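Local coordinates for protein N-alpha-acetyltransferase 30 (Saccharomyces cerevisiae, PDB 6YGA) that catalyses, as the catalytic subunit of the NatC complex, acetyl transfer from acetyl-CoA to N-terminal methionines followed by a hydrophobic residue such as leucine, isoleucine or phenylalanine, at residues A[25-28]-A[29-33]; A[88-92]-A[93-97]; A[101-104]-A[105-109]; A[124-127]-A[128-132]. All blocks are in the same frame, centred on the assembly; numbering follows the deposited sequence.

Contact 1. Residues A[25-28]-A[29-33]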
ATOM      1  N   ALA A  25      10.394  13.474 -21.397  1.00 87.97           N
ATOM      2  CA  ALA A  25       9.570  14.669 -21.243  1.00 96.30           C
ATOM      3  C   ALA A  25       8.331  14.392 -20.398  1.00101.31           C
ATOM      4  O   ALA A  25       7.909  15.244 -19.606  1.00105.14           O
ATOM      5  CB  ALA A  25       9.171  15.206 -22.616  1.00 96.03           C
ATOM      6  N   ASP A  26       7.731  13.209 -20.553  1.00102.01           N
ATOM      7  CA  ASP A  26       6.501  12.891 -19.831  1.00105.46           C
ATOM      8  C   ASP A  26       6.759  12.507 -18.380  1.00107.31           C
ATOM      9  O   ASP A  26       5.908  12.758 -17.519  1.00108.27           O
ATOM     10  CB  ASP A  26       5.748  11.756 -20.530  1.00104.17           C
ATOM     11  CG  ASP A  26       5.065  12.201 -21.808  1.00108.25           C
ATOM     12  OD1 ASP A  26       5.398  13.288 -22.328  1.00111.65           O
ATOM     13  OD2 ASP A  26       4.184  11.459 -22.292  1.00107.76           O
ATOM     14  N   LEU A  27       7.911  11.912 -18.087  1.00109.32           N
ATOM     15  CA  LEU A  27       8.163  11.355 -16.765  1.00111.83           C
ATOM     16  C   LEU A  27       8.430  12.446 -15.736  1.00119.14           C
ATOM     17  O   LEU A  27       9.185  13.389 -15.988  1.00120.99           O
ATOM     18  CB  LEU A  27       9.356  10.405 -16.810  1.00110.24           C
ATOM     19  CG  LEU A  27       9.272   9.216 -17.764  1.00108.69           C
ATOM     20  CD1 LEU A  27      10.472   8.307 -17.570  1.00108.34           C
ATOM     21  CD2 LEU A  27       7.967   8.453 -17.582  1.00107.44           C
ATOM     22  N   SER A  28       7.808  12.301 -14.564  1.00123.05           N
ATOM     23  CA  SER A  28       8.218  13.093 -13.411  1.00128.75           C
ATOM     24  C   SER A  28       9.596  12.661 -12.920  1.00131.53           C
ATOM     25  O   SER A  28      10.420  13.499 -12.538  1.00133.08           O
ATOM     26  CB  SER A  28       7.178  12.966 -12.299  1.00128.34           C
ATOM     27  OG  SER A  28       5.952  13.577 -12.664  1.00127.10           O
ATOM     28  N   GLU A  29       9.862  11.357 -12.926  1.00133.63           N
ATOM     29  CA  GLU A  29      11.157  10.813 -12.561  1.00134.08           C
ATOM     30  C   GLU A  29      11.729  10.044 -13.745  1.00125.31           C
ATOM     31  O   GLU A  29      11.042   9.177 -14.305  1.00120.20           O
ATOM     32  CB  GLU A  29      11.047   9.901 -11.326  1.00139.00           C
ATOM     33  CG  GLU A  29      10.952  10.677 -10.022  1.00146.23           C
ATOM     34  CD  GLU A  29       9.970  10.073  -9.047  1.00147.51           C
ATOM     35  OE1 GLU A  29       9.728   8.849  -9.124  1.00145.59           O
ATOM     36  OE2 GLU A  29       9.434  10.829  -8.210  1.00151.02           O
ATOM     37  N   PRO A  30      12.963  10.330 -14.159  1.00115.70           N
ATOM     38  CA  PRO A  30      13.434   9.830 -15.455  1.00104.43           C
ATOM     39  C   PRO A  30      14.125   8.479 -15.381  1.00 90.94           C
ATOM     40  O   PRO A  30      14.237   7.870 -14.313  1.00 89.94           O
ATOM     41  CB  PRO A  30      14.408  10.925 -15.897  1.00109.86           C
ATOM     42  CG  PRO A  30      15.036  11.345 -14.613  1.00115.20           C
ATOM     43  CD  PRO A  30      13.955  11.223 -13.537  1.00117.36           C
ATOM     44  N   TYR A  31      14.593   8.010 -16.531  1.00 80.85           N
ATOM     45  CA  TYR A  31      15.299   6.746 -16.648  1.00 74.29           C
ATOM     46  C   TYR A  31      16.736   6.993 -17.091  1.00 74.61           C
ATOM     47  O   TYR A  31      17.018   7.926 -17.847  1.00 78.86           O
ATOM     48  CB  TYR A  31      14.606   5.815 -17.651  1.00 70.94           C
ATOM     49  CG  TYR A  31      13.174   5.485 -17.298  1.00 67.53           C
ATOM     50  CD1 TYR A  31      12.762   5.424 -15.973  1.00 68.22           C
ATOM     51  CD2 TYR A  31      12.232   5.239 -18.290  1.00 64.47           C
ATOM     52  CE1 TYR A  31      11.456   5.126 -15.645  1.00 65.92           C
ATOM     53  CE2 TYR A  31      10.921   4.937 -17.971  1.00 61.33           C
ATOM     54  CZ  TYR A  31      10.540   4.884 -16.647  1.00 62.60           C
ATOM     55  OH  TYR A  31       9.239   4.588 -16.314  1.00 63.12           O
ATOM     56  N   SER A  32      17.644   6.151 -16.606  1.00 71.37           N
ATOM     57  CA  SER A  32      19.024   6.229 -17.051  1.00 71.30           C
ATOM     58  C   SER A  32      19.162   5.601 -18.435  1.00 67.38           C
ATOM     59  O   SER A  32      18.237   4.977 -18.960  1.00 63.98           O
ATOM     60  CB  SER A  32      19.958   5.540 -16.055  1.00 73.57           C
ATOM     61  OG  SER A  32      19.816   4.130 -16.105  1.00 72.41           O
ATOM     62  N   ILE A  33      20.343   5.778 -19.032  1.00 67.74           N
ATOM     63  CA  ILE A  33      20.619   5.166 -20.330  1.00 64.60           C
ATOM     64  C   ILE A  33      20.483   3.651 -20.242  1.00 62.10           C
ATOM     65  O   ILE A  33      20.004   2.998 -21.177  1.00 60.80           O
ATOM     66  CB  ILE A  33      22.015   5.586 -20.832  1.00 68.95           C
ATOM     67  CG1 ILE A  33      22.010   7.055 -21.270  1.00 72.81           C
ATOM     68  CG2 ILE A  33      22.482   4.696 -21.981  1.00 67.52           C
ATOM     69  CD1 ILE A  33      23.343   7.541 -21.820  1.00 76.82           C
TER

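Contact 2. Residues A[88-92]-A[93-97]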
ATOM      1  N   SER A  88       3.516  16.139 -27.595  1.00 71.91           N
ATOM      2  CA  SER A  88       2.384  16.962 -27.174  1.00 73.75           C
ATOM      3  C   SER A  88       1.600  17.499 -28.366  1.00 74.57           C
ATOM      4  O   SER A  88       0.368  17.596 -28.315  1.00 75.07           O
ATOM      5  CB  SER A  88       2.880  18.111 -26.295  1.00 75.94           C
ATOM      6  OG  SER A  88       1.800  18.859 -25.766  1.00 77.38           O
ATOM      7  N   THR A  89       2.291  17.853 -29.451  1.00 75.10           N
ATOM      8  CA  THR A  89       1.610  18.403 -30.618  1.00 78.78           C
ATOM      9  C   THR A  89       0.779  17.359 -31.354  1.00 77.30           C
ATOM     10  O   THR A  89      -0.157  17.726 -32.073  1.00 78.85           O
ATOM     11  CB  THR A  89       2.625  19.024 -31.581  1.00 81.86           C
ATOM     12  OG1 THR A  89       3.722  18.121 -31.767  1.00 82.53           O
ATOM     13  CG2 THR A  89       3.145  20.339 -31.032  1.00 84.03           C
ATOM     14  N   TYR A  90       1.089  16.074 -31.185  1.00 74.01           N
ATOM     15  CA  TYR A  90       0.430  15.005 -31.922  1.00 71.65           C
ATOM     16  C   TYR A  90      -0.609  14.260 -31.094  1.00 71.85           C
ATOM     17  O   TYR A  90      -1.110  13.223 -31.539  1.00 71.14           O
ATOM     18  CB  TYR A  90       1.471  14.023 -32.459  1.00 65.80           C
ATOM     19  CG  TYR A  90       2.229  14.542 -33.659  1.00 65.24           C
ATOM     20  CD1 TYR A  90       3.316  15.392 -33.505  1.00 65.81           C
ATOM     21  CD2 TYR A  90       1.850  14.188 -34.946  1.00 65.68           C
ATOM     22  CE1 TYR A  90       4.008  15.874 -34.605  1.00 67.29           C
ATOM     23  CE2 TYR A  90       2.535  14.661 -36.050  1.00 68.60           C
ATOM     24  CZ  TYR A  90       3.612  15.503 -35.875  1.00 69.07           C
ATOM     25  OH  TYR A  90       4.296  15.974 -36.970  1.00 71.78           O
ATOM     26  N   ARG A  91      -0.949  14.758 -29.910  1.00 73.92           N
ATOM     27  CA  ARG A  91      -1.939  14.086 -29.084  1.00 73.10           C
ATOM     28  C   ARG A  91      -3.344  14.320 -29.630  1.00 73.33           C
ATOM     29  O   ARG A  91      -3.627  15.332 -30.278  1.00 73.87           O
ATOM     30  CB  ARG A  91      -1.844  14.568 -27.638  1.00 74.89           C
ATOM     31  CG  ARG A  91      -0.456  14.418 -27.041  1.00 75.30           C
ATOM     32  CD  ARG A  91      -0.509  14.163 -25.545  1.00 76.68           C
ATOM     33  NE  ARG A  91       0.817  13.898 -24.992  1.00 78.12           N
ATOM     34  CZ  ARG A  91       1.512  14.766 -24.265  1.00 81.91           C
ATOM     35  NH1 ARG A  91       1.007  15.961 -23.987  1.00 85.60           N
ATOM     36  NH2 ARG A  91       2.713  14.437 -23.807  1.00 81.53           N
ATOM     37  N   GLY A  92      -4.227  13.360 -29.371  1.00 71.31           N
ATOM     38  CA  GLY A  92      -5.603  13.450 -29.811  1.00 72.66           C
ATOM     39  C   GLY A  92      -5.884  12.888 -31.185  1.00 72.43           C
ATOM     40  O   GLY A  92      -6.961  13.152 -31.734  1.00 75.33           O
ATOM     41  N   HIS A  93      -4.956  12.122 -31.762  1.00 69.46           N
ATOM     42  CA  HIS A  93      -5.136  11.541 -33.087  1.00 68.66           C
ATOM     43  C   HIS A  93      -5.095  10.017 -33.056  1.00 66.20           C
ATOM     44  O   HIS A  93      -4.882   9.385 -34.095  1.00 66.39           O
ATOM     45  CB  HIS A  93      -4.083  12.083 -34.058  1.00 68.98           C
ATOM     46  CG  HIS A  93      -4.155  13.566 -34.264  1.00 71.22           C
ATOM     47  ND1 HIS A  93      -5.288  14.201 -34.723  1.00 73.74           N
ATOM     48  CD2 HIS A  93      -3.228  14.537 -34.083  1.00 72.40           C
ATOM     49  CE1 HIS A  93      -5.059  15.499 -34.811  1.00 76.74           C
ATOM     50  NE2 HIS A  93      -3.816  15.729 -34.429  1.00 75.74           N
ATOM     51  N   GLY A  94      -5.298   9.414 -31.886  1.00 64.85           N
ATOM     52  CA  GLY A  94      -5.267   7.969 -31.776  1.00 64.20           C
ATOM     53  C   GLY A  94      -3.915   7.341 -32.013  1.00 62.89           C
ATOM     54  O   GLY A  94      -3.841   6.148 -32.313  1.00 62.60           O
ATOM     55  N   ILE A  95      -2.835   8.114 -31.882  1.00 62.88           N
ATOM     56  CA  ILE A  95      -1.504   7.579 -32.150  1.00 60.10           C
ATOM     57  C   ILE A  95      -1.087   6.600 -31.060  1.00 58.22           C
ATOM     58  O   ILE A  95      -0.538   5.529 -31.348  1.00 57.77           O
ATOM     59  CB  ILE A  95      -0.489   8.723 -32.301  1.00 58.76           C
ATOM     60  CG1 ILE A  95      -0.936   9.687 -33.398  1.00 62.08           C
ATOM     61  CG2 ILE A  95       0.892   8.174 -32.614  1.00 55.40           C
ATOM     62  CD1 ILE A  95      -0.024  10.874 -33.559  1.00 64.65           C
ATOM     63  N   ALA A  96      -1.335   6.949 -29.795  1.00 57.12           N
ATOM     64  CA  ALA A  96      -0.996   6.049 -28.698  1.00 53.48           C
ATOM     65  C   ALA A  96      -1.742   4.726 -28.819  1.00 53.57           C
ATOM     66  O   ALA A  96      -1.167   3.657 -28.581  1.00 52.31           O
ATOM     67  CB  ALA A  96      -1.301   6.718 -27.358  1.00 51.33           C
ATOM     68  N   LYS A  97      -3.018   4.776 -29.203  1.00 55.08           N
ATOM     69  CA  LYS A  97      -3.792   3.547 -29.327  1.00 56.49           C
ATOM     70  C   LYS A  97      -3.225   2.645 -30.414  1.00 56.04           C
ATOM     71  O   LYS A  97      -3.198   1.419 -30.262  1.00 54.82           O
ATOM     72  CB  LYS A  97      -5.257   3.876 -29.608  1.00 59.18           C
ATOM     73  CG  LYS A  97      -6.130   2.660 -29.873  1.00 62.10           C
ATOM     74  CD  LYS A  97      -7.597   3.045 -29.959  1.00 68.38           C
ATOM     75  CE  LYS A  97      -8.467   1.836 -30.245  1.00 71.31           C
ATOM     76  NZ  LYS A  97      -9.914   2.182 -30.203  1.00 75.40           N
TER

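Contact 3. Residues A[101-104]-A[105-109]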
ATOM      1  N   GLU A 101      -1.674  -1.150 -30.040  1.00 48.51           N
ATOM      2  CA  GLU A 101      -2.221  -2.245 -30.836  1.00 50.66           C
ATOM      3  C   GLU A 101      -1.129  -2.979 -31.604  1.00 50.36           C
ATOM      4  O   GLU A 101      -1.146  -4.211 -31.687  1.00 49.68           O
ATOM      5  CB  GLU A 101      -3.287  -1.716 -31.796  1.00 54.78           C
ATOM      6  CG  GLU A 101      -4.604  -1.351 -31.127  1.00 58.40           C
ATOM      7  CD  GLU A 101      -5.633  -0.811 -32.106  1.00 62.34           C
ATOM      8  OE1 GLU A 101      -5.232  -0.318 -33.180  1.00 62.78           O
ATOM      9  OE2 GLU A 101      -6.843  -0.884 -31.802  1.00 63.79           O
ATOM     10  N   ILE A 102      -0.173  -2.242 -32.175  1.00 50.08           N
ATOM     11  CA  ILE A 102       0.870  -2.905 -32.950  1.00 50.60           C
ATOM     12  C   ILE A 102       1.844  -3.635 -32.031  1.00 46.81           C
ATOM     13  O   ILE A 102       2.405  -4.670 -32.411  1.00 48.81           O
ATOM     14  CB  ILE A 102       1.585  -1.894 -33.869  1.00 55.41           C
ATOM     15  CG1 ILE A 102       2.530  -2.615 -34.831  1.00 57.66           C
ATOM     16  CG2 ILE A 102       2.349  -0.860 -33.060  1.00 56.71           C
ATOM     17  CD1 ILE A 102       3.145  -1.709 -35.864  1.00 60.59           C
ATOM     18  N   ALA A 103       2.043  -3.136 -30.807  1.00 42.93           N
ATOM     19  CA  ALA A 103       2.926  -3.816 -29.865  1.00 40.14           C
ATOM     20  C   ALA A 103       2.283  -5.089 -29.324  1.00 41.35           C
ATOM     21  O   ALA A 103       2.938  -6.133 -29.235  1.00 41.91           O
ATOM     22  CB  ALA A 103       3.300  -2.875 -28.721  1.00 35.36           C
ATOM     23  N   ILE A 104       1.001  -5.021 -28.956  1.00 40.89           N
ATOM     24  CA  ILE A 104       0.312  -6.213 -28.471  1.00 41.97           C
ATOM     25  C   ILE A 104       0.203  -7.251 -29.581  1.00 44.86           C
ATOM     26  O   ILE A 104       0.341  -8.456 -29.340  1.00 44.53           O
ATOM     27  CB  ILE A 104      -1.069  -5.840 -27.900  1.00 42.04           C
ATOM     28  CG1 ILE A 104      -0.911  -4.934 -26.677  1.00 40.64           C
ATOM     29  CG2 ILE A 104      -1.858  -7.092 -27.530  1.00 41.50           C
ATOM     30  CD1 ILE A 104      -2.228  -4.563 -26.023  1.00 42.56           C
ATOM     31  N   ASP A 105      -0.034  -6.798 -30.814  1.00 46.76           N
ATOM     32  CA  ASP A 105      -0.082  -7.719 -31.945  1.00 46.42           C
ATOM     33  C   ASP A 105       1.250  -8.440 -32.120  1.00 46.76           C
ATOM     34  O   ASP A 105       1.279  -9.640 -32.415  1.00 47.80           O
ATOM     35  CB  ASP A 105      -0.469  -6.959 -33.215  1.00 48.20           C
ATOM     36  CG  ASP A 105      -0.630  -7.867 -34.420  1.00 54.95           C
ATOM     37  OD1 ASP A 105       0.397  -8.295 -34.987  1.00 57.28           O
ATOM     38  OD2 ASP A 105      -1.785  -8.157 -34.799  1.00 59.40           O
ATOM     39  N   LYS A 106       2.362  -7.727 -31.924  1.00 44.42           N
ATOM     40  CA  LYS A 106       3.678  -8.351 -32.019  1.00 45.27           C
ATOM     41  C   LYS A 106       3.884  -9.369 -30.904  1.00 47.26           C
ATOM     42  O   LYS A 106       4.375 -10.478 -31.142  1.00 49.10           O
ATOM     43  CB  LYS A 106       4.765  -7.276 -31.980  1.00 45.66           C
ATOM     44  CG  LYS A 106       6.191  -7.811 -31.929  1.00 46.89           C
ATOM     45  CD  LYS A 106       6.516  -8.654 -33.153  1.00 50.47           C
ATOM     46  CE  LYS A 106       7.968  -9.118 -33.139  1.00 53.09           C
ATOM     47  NZ  LYS A 106       8.278  -9.989 -34.304  1.00 55.85           N
HETATM   48  N   MSE A 107       3.512  -9.008 -29.679  1.00 48.24           N
HETATM   49  CA  MSE A 107       3.703  -9.884 -28.530  1.00 49.62           C
HETATM   50  C   MSE A 107       2.780 -11.103 -28.602  1.00 51.45           C
HETATM   51  O   MSE A 107       3.165 -12.195 -28.190  1.00 53.37           O
HETATM   52  CB  MSE A 107       3.493  -9.105 -27.224  1.00 47.59           C
HETATM   53  CG  MSE A 107       4.569  -8.044 -26.981  1.00 47.06           C
HETATM   54 SE   MSE A 107       4.526  -7.216 -25.211  0.78 49.33          SE
HETATM   55  CE  MSE A 107       3.155  -5.864 -25.513  1.00 46.39           C
ATOM     56  N   GLN A 108       1.574 -10.926 -29.148  1.00 49.55           N
ATOM     57  CA  GLN A 108       0.700 -12.076 -29.366  1.00 49.36           C
ATOM     58  C   GLN A 108       1.293 -13.026 -30.399  1.00 50.12           C
ATOM     59  O   GLN A 108       1.263 -14.250 -30.216  1.00 49.76           O
ATOM     60  CB  GLN A 108      -0.692 -11.618 -29.801  1.00 47.65           C
ATOM     61  CG  GLN A 108      -1.639 -12.768 -30.090  1.00 49.74           C
ATOM     62  CD  GLN A 108      -3.069 -12.312 -30.276  1.00 53.08           C
ATOM     63  OE1 GLN A 108      -3.346 -11.400 -31.054  1.00 56.03           O
ATOM     64  NE2 GLN A 108      -3.986 -12.938 -29.550  1.00 51.89           N
ATOM     65  N   ARG A 109       1.837 -12.482 -31.490  1.00 49.75           N
ATOM     66  CA  ARG A 109       2.502 -13.320 -32.479  1.00 52.34           C
ATOM     67  C   ARG A 109       3.764 -13.955 -31.917  1.00 52.04           C
ATOM     68  O   ARG A 109       4.213 -14.981 -32.438  1.00 56.60           O
ATOM     69  CB  ARG A 109       2.823 -12.507 -33.740  1.00 57.77           C
ATOM     70  CG  ARG A 109       1.606 -12.239 -34.621  1.00 65.19           C
ATOM     71  CD  ARG A 109       1.954 -11.499 -35.914  1.00 71.19           C
ATOM     72  NE  ARG A 109       2.130 -10.063 -35.707  1.00 73.23           N
ATOM     73  CZ  ARG A 109       3.292  -9.425 -35.814  1.00 74.02           C
ATOM     74  NH1 ARG A 109       4.392 -10.090 -36.139  1.00 75.75           N
ATOM     75  NH2 ARG A 109       3.350  -8.117 -35.605  1.00 73.45           N
TER

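Contact 4. Residues A[124-127]-A[128-132]. With EDO (1,2-ethanediol), chain K.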
ATOM      1  N   SER A 124      -7.153   8.856 -16.229  1.00 56.83           N
ATOM      2  CA  SER A 124      -8.382   8.439 -16.895  1.00 58.56           C
ATOM      3  C   SER A 124      -8.133   8.095 -18.358  1.00 58.59           C
ATOM      4  O   SER A 124      -8.686   7.117 -18.875  1.00 58.55           O
ATOM      5  CB  SER A 124      -9.436   9.540 -16.779  1.00 63.87           C
ATOM      6  OG  SER A 124      -9.556   9.989 -15.439  1.00 66.85           O
ATOM      7  N   ALA A 125      -7.304   8.885 -19.042  1.00 58.64           N
ATOM      8  CA  ALA A 125      -7.074   8.655 -20.464  1.00 58.86           C
ATOM      9  C   ALA A 125      -6.375   7.322 -20.708  1.00 54.32           C
ATOM     10  O   ALA A 125      -6.690   6.618 -21.674  1.00 53.90           O
ATOM     11  CB  ALA A 125      -6.267   9.809 -21.058  1.00 63.22           C
ATOM     12  N   ALA A 126      -5.428   6.956 -19.841  1.00 51.52           N
ATOM     13  CA  ALA A 126      -4.750   5.671 -19.988  1.00 51.43           C
ATOM     14  C   ALA A 126      -5.682   4.513 -19.653  1.00 51.47           C
ATOM     15  O   ALA A 126      -5.692   3.494 -20.354  1.00 51.72           O
ATOM     16  CB  ALA A 126      -3.504   5.627 -19.108  1.00 47.76           C
ATOM     17  N   LEU A 127      -6.471   4.652 -18.584  1.00 51.98           N
ATOM     18  CA  LEU A 127      -7.422   3.605 -18.219  1.00 50.44           C
ATOM     19  C   LEU A 127      -8.448   3.386 -19.319  1.00 49.61           C
ATOM     20  O   LEU A 127      -8.790   2.242 -19.639  1.00 47.65           O
ATOM     21  CB  LEU A 127      -8.122   3.957 -16.904  1.00 50.19           C
ATOM     22  CG  LEU A 127      -7.288   3.888 -15.623  1.00 49.04           C
ATOM     23  CD1 LEU A 127      -8.094   4.348 -14.414  1.00 48.26           C
ATOM     24  CD2 LEU A 127      -6.774   2.476 -15.417  1.00 47.42           C
ATOM     25  N   ASN A 128      -8.950   4.471 -19.911  1.00 51.67           N
ATOM     26  CA  ASN A 128      -9.940   4.337 -20.974  1.00 55.02           C
ATOM     27  C   ASN A 128      -9.341   3.655 -22.199  1.00 55.07           C
ATOM     28  O   ASN A 128     -10.006   2.843 -22.854  1.00 55.98           O
ATOM     29  CB  ASN A 128     -10.504   5.712 -21.331  1.00 58.38           C
ATOM     30  CG  ASN A 128     -11.653   5.635 -22.315  1.00 65.26           C
ATOM     31  OD1 ASN A 128     -12.817   5.534 -21.924  1.00 69.24           O
ATOM     32  ND2 ASN A 128     -11.334   5.696 -23.602  1.00 67.60           N
ATOM     33  N   LEU A 129      -8.082   3.958 -22.515  1.00 53.03           N
ATOM     34  CA  LEU A 129      -7.442   3.358 -23.683  1.00 52.84           C
ATOM     35  C   LEU A 129      -7.230   1.860 -23.491  1.00 48.40           C
ATOM     36  O   LEU A 129      -7.535   1.059 -24.383  1.00 48.16           O
ATOM     37  CB  LEU A 129      -6.118   4.075 -23.965  1.00 55.75           C
ATOM     38  CG  LEU A 129      -5.048   3.461 -24.871  1.00 57.98           C
ATOM     39  CD1 LEU A 129      -5.620   2.953 -26.183  1.00 62.92           C
ATOM     40  CD2 LEU A 129      -3.970   4.501 -25.137  1.00 59.16           C
ATOM     41  N   TYR A 130      -6.717   1.460 -22.326  1.00 44.96           N
ATOM     42  CA  TYR A 130      -6.377   0.058 -22.099  1.00 46.76           C
ATOM     43  C   TYR A 130      -7.613  -0.790 -21.818  1.00 46.46           C
ATOM     44  O   TYR A 130      -7.763  -1.882 -22.378  1.00 46.28           O
ATOM     45  CB  TYR A 130      -5.371  -0.046 -20.953  1.00 46.55           C
ATOM     46  CG  TYR A 130      -4.001   0.462 -21.332  1.00 48.62           C
ATOM     47  CD1 TYR A 130      -3.384   0.024 -22.498  1.00 50.27           C
ATOM     48  CD2 TYR A 130      -3.336   1.393 -20.546  1.00 48.92           C
ATOM     49  CE1 TYR A 130      -2.138   0.482 -22.860  1.00 52.13           C
ATOM     50  CE2 TYR A 130      -2.086   1.864 -20.902  1.00 51.70           C
ATOM     51  CZ  TYR A 130      -1.492   1.402 -22.062  1.00 54.02           C
ATOM     52  OH  TYR A 130      -0.248   1.858 -22.430  1.00 56.77           O
ATOM     53  N   GLU A 131      -8.512  -0.310 -20.957  1.00 45.45           N
ATOM     54  CA  GLU A 131      -9.698  -1.098 -20.638  1.00 47.46           C
ATOM     55  C   GLU A 131     -10.608  -1.252 -21.849  1.00 48.69           C
ATOM     56  O   GLU A 131     -11.332  -2.249 -21.958  1.00 46.99           O
ATOM     57  CB  GLU A 131     -10.447  -0.467 -19.465  1.00 48.82           C
ATOM     58  CG  GLU A 131      -9.665  -0.517 -18.158  1.00 50.55           C
ATOM     59  CD  GLU A 131     -10.176   0.464 -17.122  1.00 54.51           C
ATOM     60  OE1 GLU A 131     -11.220   1.107 -17.362  1.00 56.63           O
ATOM     61  OE2 GLU A 131      -9.524   0.595 -16.065  1.00 54.82           O
ATOM     62  N   GLY A 132     -10.574  -0.293 -22.777  1.00 50.04           N
ATOM     63  CA  GLY A 132     -11.310  -0.439 -24.020  1.00 50.49           C
ATOM     64  C   GLY A 132     -10.803  -1.559 -24.907  1.00 50.65           C
ATOM     65  O   GLY A 132     -11.527  -1.994 -25.808  1.00 50.22           O
TER
HETATM   66  C1  EDO K 208       1.477   2.173 -19.182  1.00 69.08           C
HETATM   67  O1  EDO K 208       0.917   3.409 -19.643  1.00 69.84           O
HETATM   68  C2  EDO K 208       2.898   2.042 -19.713  1.00 67.84           C
HETATM   69  O2  EDO K 208       3.682   3.125 -19.204  1.00 68.96           O

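Contact 1. Residues A[25-28]-A[29-33]
Leu27 lays its CD1 methyl over one face of the Tyr31 ring, four residues further along the chain. CD1 lies 3.5 Å from the ring centroid of Tyr31 and 13° off the ring normal, so the methyl sits almost over the middle of the ring in a CH-pi contact. Of the ring atoms, CE2 of Tyr31 is nearest, 3.4 Å from Leu27 CD1. The two side chains cross at about a right angle, and it is the tip of the leucine that meets the ring. With CG placed beside the backbone N (chi1 -58°) and an extended branch, CD1 reaches across the inside of the bend. The backbone folds to bring the pair together: Leu27 leaves helix 13-26 in an extended conformation, and the carbonyl of Glu29 turns inward until its O lies 3.3 Å from Leu27 CB. The same leucine methyl also meets Pro30 CA at 3.9 Å. A branched aliphatic residue suits this place because it can fill the inside of the bend and offer a methyl to the ring, while Glu29, whose CB points away, is exposed. N-alpha-acetyltransferase 35 also meets the turn: its Lys61 packs on Pro30 and makes a weak hydrogen bond to Ser28 O. Tyr31 also touches Met83 of strand 76-86, and Ser32 is the N-cap of helix 33-40, its OG making weak hydrogen bonds to Tyr34 N and Val35 N. This is the loop between the first two helices of a GNAT fold, which in related N-terminal acetyltransferases helps form the binding site for the substrate peptide.

Contact 2. Residues A[88-92]-A[93-97]
The loop from strand 76-86 into helix 95-109 carries the sequence Arg91-Gly92-His93-Gly94-Ile95-Ala96, which matches the Arg-x-x-Gly-x-Gly/Ala signature of GNAT enzymes, the acetyl-CoA pyrophosphate loop of relatives. Across it, the CD1 end of Ile95 packs on Tyr90, 3.7 Å from Tyr90 CB and 3.3 Å from Tyr90 O. CG1 of Ile95 stands beside its own backbone N (chi1 -56°) and the branch is extended beyond it, which sends CD1 back from the helix start to the preceding turn. The phenol end of Tyr90 is held elsewhere, by a hydrogen bond from OH to Asp52 OD2, while its ring touches Ile3 and Ile62. The imidazole of His93 has Arg91 O over one face, and its CD2 comes to 3.6 Å from Tyr90 O. Gly92 has a phi of 89°, where a side chain would collide with the carbonyl before it; Gly94, also at positive phi, precedes the helix as its N-cap residue. Arg91 folds back, its guanidinium over Ser88 CA. The two halves are thus joined by van der Waals packing, while the polar ends of Tyr90 and Arg91 are bonded to Asp52 and, weakly, Val86, an arrangement consistent with a loop whose backbone amides serve an anionic cofactor.

Contact 3. Residues A[101-104]-A[105-109]
The guanidinium of Arg109 rests one face near Lys106 CA, which lies 3.6 Å above its plane and toward the rim, and turns an edge to the carboxylate of Asp105. NE of Arg109 lies 2.6 Å from Asp105 OD1 in a straight (161°), in-plane salt bridge; a weak second bond runs from NH2 to the same oxygen. Arg109 bends at chi3 (-79°), which brings its guanidinium back along the helix to the acid. Beneath this pair, successive amides bond to carbonyls four residues back: Asp105 N to Glu101 O at 2.9 Å, and Gln108 N to Ile104 O at 2.8 Å. On the buried side, selenomethionine Met107 bends at its last torsion, and its CE approaches Ala103 CB at 4.4 Å and Ile104 CG1 at 4.3 Å. The small alanine lets the helix lie close to strand 61-72, touching Ile65 and Cys67, while Ile104 and Met107 meet Ile115. Phe578 of N-alpha-acetyltransferase 35 packs on Glu101, Ile104, Asp105 and Gln108. The helix is therefore amphipathic: apolar residues bind it to the sheet, and an i, i+4 ion pair on the side away from the sheet, its acid packed by Phe578, adds to the backbone bonds and probably steadies its last turn.

Contact 4. Residues A[124-127]-A[128-132]
Tyr130 and Leu127 anchor the tight side of this helix, whereas Ser124, Ala125 and Asn128 form its looser, exposed side. The Tyr130 ring leans back along the helix, so that its CD2 is 3.2 Å from Ala126 O and its CE2 4.4 Å from Ala126 CB; alanine is small enough to let the ring pass. Leu127 and Glu131, one turn apart, run side by side in the same direction, with Leu127 CD2 3.4 Å from Glu131 OE2. Both have CG beside the backbone N (Glu131 chi1 -66°), which accounts for their shared direction. The buried acid is satisfied by two salt bridges, from OE2 to Arg137 NE and from OE1 to Lys461 NZ of N-alpha-acetyltransferase 35; these positive charges would probably keep it ionised. On the exposed side little more than backbone touches: Asn128 N bonds to Ser124 O at 2.9 Å, and the amide end of Asn128 leads away. At the far end of the phenol, a 1,2-ethanediol, probably from the crystallisation liquor, makes a weak hydrogen bond between its O1 and Tyr130 OH at 3.4 Å. Around the helix, Leu127 packs on Phe152 and Leu154 of strand 151-157, Leu129 faces helix 95-109, and Tyr130 packs against the sheet, touching Ile81 and Leu84 of strand 76-86, Leu117 of 114-120 and Leu154, and meets Phe135 edge-to-face.

In the fold
Following the chain, the four contacts come in series: each is local, and none nests in or crosses another. Contact 1 closes the turn between helices 13-26 and 33-40, at the border with the partner subunits. Contact 2 closes the loop from strand 76-86 into helix 95-109, and Asp26 of contact 1 makes a long, weak ion pair with its Arg91. Contact 3 continues that helix toward strand 114-120, completing a beta-alpha-beta unit; it lies across the chain's centre from contact 1. Contact 4 follows on helix 124-131, whose Leu129 packs against Ala96 and Lys97 of contact 2. Contacts 2 to 4 set helices against the central sheet, and contacts 1, 3 and 4 also meet N-alpha-acetyltransferase 35.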